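Local coordinates for protein pectinesterase inhibitor (Actinidia chinensis, PDB 1XG2) that inhibits pectin methylesterase by forming a complex with the enzyme, and may take part in regulating fruit ripening, at residues G70-C75 with D117-P122. Sequence-based numbering, arbitrary orientation.
Sequences GRYETC and DSFEGP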
loop_
_atom_site.group_PDB
_atom_site.type_symbol
_atom_site.label_atom_id
_atom_site.label_comp_id
_atom_site.label_asym_id
_atom_site.label_seq_id
_atom_site.Cartn_x
_atom_site.Cartn_y
_atom_site.Cartn_z
ATOM N N GLY B 70 0.047 21.445 3.924
ATOM C CA GLY B 70 -0.545 20.168 3.537
ATOM C C GLY B 70 0.506 19.066 3.429
ATOM O O GLY B 70 0.223 17.915 3.734
ATOM N N ARG B 71 1.706 19.417 2.977
ATOM C CA ARG B 71 2.824 18.477 2.936
ATOM C C ARG B 71 3.257 18.078 4.345
ATOM O O ARG B 71 3.425 16.878 4.649
ATOM C CB ARG B 71 3.983 19.040 2.117
ATOM C CG ARG B 71 3.638 19.149 0.656
ATOM C CD ARG B 71 4.681 19.841 -0.192
ATOM N NE ARG B 71 4.349 19.682 -1.597
ATOM C CZ ARG B 71 5.218 19.707 -2.593
ATOM N NH1 ARG B 71 4.787 19.511 -3.828
ATOM N NH2 ARG B 71 6.499 19.955 -2.379
ATOM N N TYR B 72 3.383 19.060 5.234
ATOM C CA TYR B 72 3.719 18.762 6.618
ATOM C C TYR B 72 2.637 17.928 7.298
ATOM O O TYR B 72 2.942 17.076 8.124
ATOM C CB TYR B 72 3.920 20.034 7.428
ATOM C CG TYR B 72 5.144 20.856 7.081
ATOM C CD1 TYR B 72 5.121 22.248 7.217
ATOM C CD2 TYR B 72 6.336 20.254 6.658
ATOM C CE1 TYR B 72 6.237 23.019 6.923
ATOM C CE2 TYR B 72 7.450 21.012 6.352
ATOM C CZ TYR B 72 7.404 22.399 6.495
ATOM O OH TYR B 72 8.523 23.153 6.197
ATOM N N GLU B 73 1.374 18.181 6.971
ATOM C CA GLU B 73 0.298 17.448 7.628
ATOM C C GLU B 73 0.334 15.991 7.186
ATOM O O GLU B 73 0.101 15.096 7.985
ATOM C CB GLU B 73 -1.072 18.067 7.369
ATOM C CG GLU B 73 -2.199 17.383 8.153
ATOM C CD GLU B 73 -2.007 17.416 9.682
ATOM O OE1 GLU B 73 -1.499 18.436 10.213
ATOM O OE2 GLU B 73 -2.364 16.418 10.371
ATOM N N THR B 74 0.661 15.764 5.924
ATOM C CA THR B 74 0.810 14.407 5.395
ATOM C C THR B 74 1.969 13.708 6.122
ATOM O O THR B 74 1.852 12.562 6.566
ATOM C CB THR B 74 1.057 14.492 3.880
ATOM O OG1 THR B 74 -0.157 14.861 3.215
ATOM C CG2 THR B 74 1.428 13.145 3.275
ATOM N N CYS B 75 3.092 14.415 6.262
ATOM C CA CYS B 75 4.251 13.876 6.981
ATOM C C CYS B 75 3.873 13.502 8.392
ATOM O O CYS B 75 4.199 12.418 8.874
ATOM C CB CYS B 75 5.394 14.893 6.985
ATOM S SG CYS B 75 6.101 15.093 5.345
ATOM N N ASP B 117 8.210 11.487 -0.583
ATOM C CA ASP B 117 7.467 11.523 -1.842
ATOM C C ASP B 117 6.508 12.720 -1.938
ATOM O O ASP B 117 6.201 13.157 -3.039
ATOM C CB ASP B 117 6.615 10.282 -2.024
ATOM C CG ASP B 117 7.422 9.002 -2.195
ATOM O OD1 ASP B 117 8.603 9.027 -2.582
ATOM O OD2 ASP B 117 6.901 7.908 -1.956
ATOM N N SER B 118 6.030 13.224 -0.803
ATOM C CA SER B 118 5.080 14.341 -0.787
ATOM C C SER B 118 5.736 15.687 -1.099
ATOM O O SER B 118 5.041 16.676 -1.359
ATOM C CB SER B 118 4.390 14.434 0.576
ATOM O OG SER B 118 3.660 13.249 0.863
ATOM N N PHE B 119 7.064 15.729 -1.057
ATOM C CA PHE B 119 7.808 16.957 -1.346
ATOM C C PHE B 119 8.423 16.922 -2.740
ATOM O O PHE B 119 9.606 17.192 -2.923
ATOM C CB PHE B 119 8.879 17.181 -0.285
ATOM C CG PHE B 119 8.366 17.854 0.950
ATOM C CD1 PHE B 119 8.256 19.231 0.994
ATOM C CD2 PHE B 119 7.988 17.113 2.063
ATOM C CE1 PHE B 119 7.789 19.878 2.135
ATOM C CE2 PHE B 119 7.516 17.748 3.200
ATOM C CZ PHE B 119 7.415 19.141 3.236
ATOM N N GLU B 120 7.604 16.620 -3.735
ATOM C CA GLU B 120 8.092 16.568 -5.102
ATOM C C GLU B 120 7.769 17.884 -5.777
ATOM O O GLU B 120 6.607 18.284 -5.889
ATOM C CB GLU B 120 7.538 15.353 -5.846
ATOM C CG GLU B 120 8.360 14.103 -5.526
ATOM C CD GLU B 120 8.073 12.931 -6.441
ATOM O OE1 GLU B 120 8.278 13.059 -7.679
ATOM O OE2 GLU B 120 7.659 11.871 -5.914
ATOM N N GLY B 121 8.834 18.569 -6.188
ATOM C CA GLY B 121 8.752 19.924 -6.686
ATOM C C GLY B 121 8.629 20.874 -5.513
ATOM O O GLY B 121 8.618 20.440 -4.368
ATOM N N PRO B 122 8.562 22.170 -5.787
ATOM C CA PRO B 122 8.331 23.168 -4.737
ATOM C C PRO B 122 6.925 23.058 -4.126
ATOM O O PRO B 122 6.013 22.611 -4.817
ATOM C CB PRO B 122 8.487 24.500 -5.484
ATOM C CG PRO B 122 8.156 24.167 -6.904
ATOM C CD PRO B 122 8.718 22.784 -7.120
#
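The guanidinium group of Arg-71 reaches from helix 66-95 into the turn that follows helix 98-118 and binds two successive backbone carbonyls there. NH2 donates to Gly-121 O at 2.9 Å, with an N-H...O angle of 163° and the acceptor in the guanidinium plane. NH1 donates to Glu-120 O at 3.0 Å along a more bent path, 143°, with that oxygen tilted from the plane. A weak hydrogen bond to Pro-123 O gives NH2 a second acceptor. Ser-118 O lies over one guanidinium face, 3.1 Å from Arg-71 NE, but the angle is too poor for a hydrogen bond; Pro-122 O lies over the opposite face, 3.5 Å from Arg-71 NH1, also at a poor angle. The reach depends on a chain extended from CG to NE (chi3 170°).

Nearer the backbone, Arg-71 CB sits over the face of the Phe-119 ring, 3.9 Å from its centroid and close to the normal, a CH-pi contact. The ring edge meets Tyr-72 CE2 and also Cys-75 SG, which is 3.7 Å from Phe-119 CE2. The disulfide from Cys-75 to Cys-115 joins helices 66-95 and 98-118 of the four-helix bundle characteristic of this inhibitor family, about one turn ahead of residues 119-122 on the second helix. Without the guanidinium, as with an alanine here, Glu-120 O and Gly-121 O would probably lose these donors and the loop would be less firmly tied to helix 66-95.

About one turn beyond Arg-71 on helix 66-95, Thr-74 CG2 touches Ser-118 OG at 3.3 Å without polar pairing. The serine hydroxyl is hydrogen-bonded to Thr-114 O, while Thr-74 OG1, close to Gly-70 O, is hydrogen-bonded with Thr-78 OG1 of the pectinesterase chain, placing this edge at the enzyme interface.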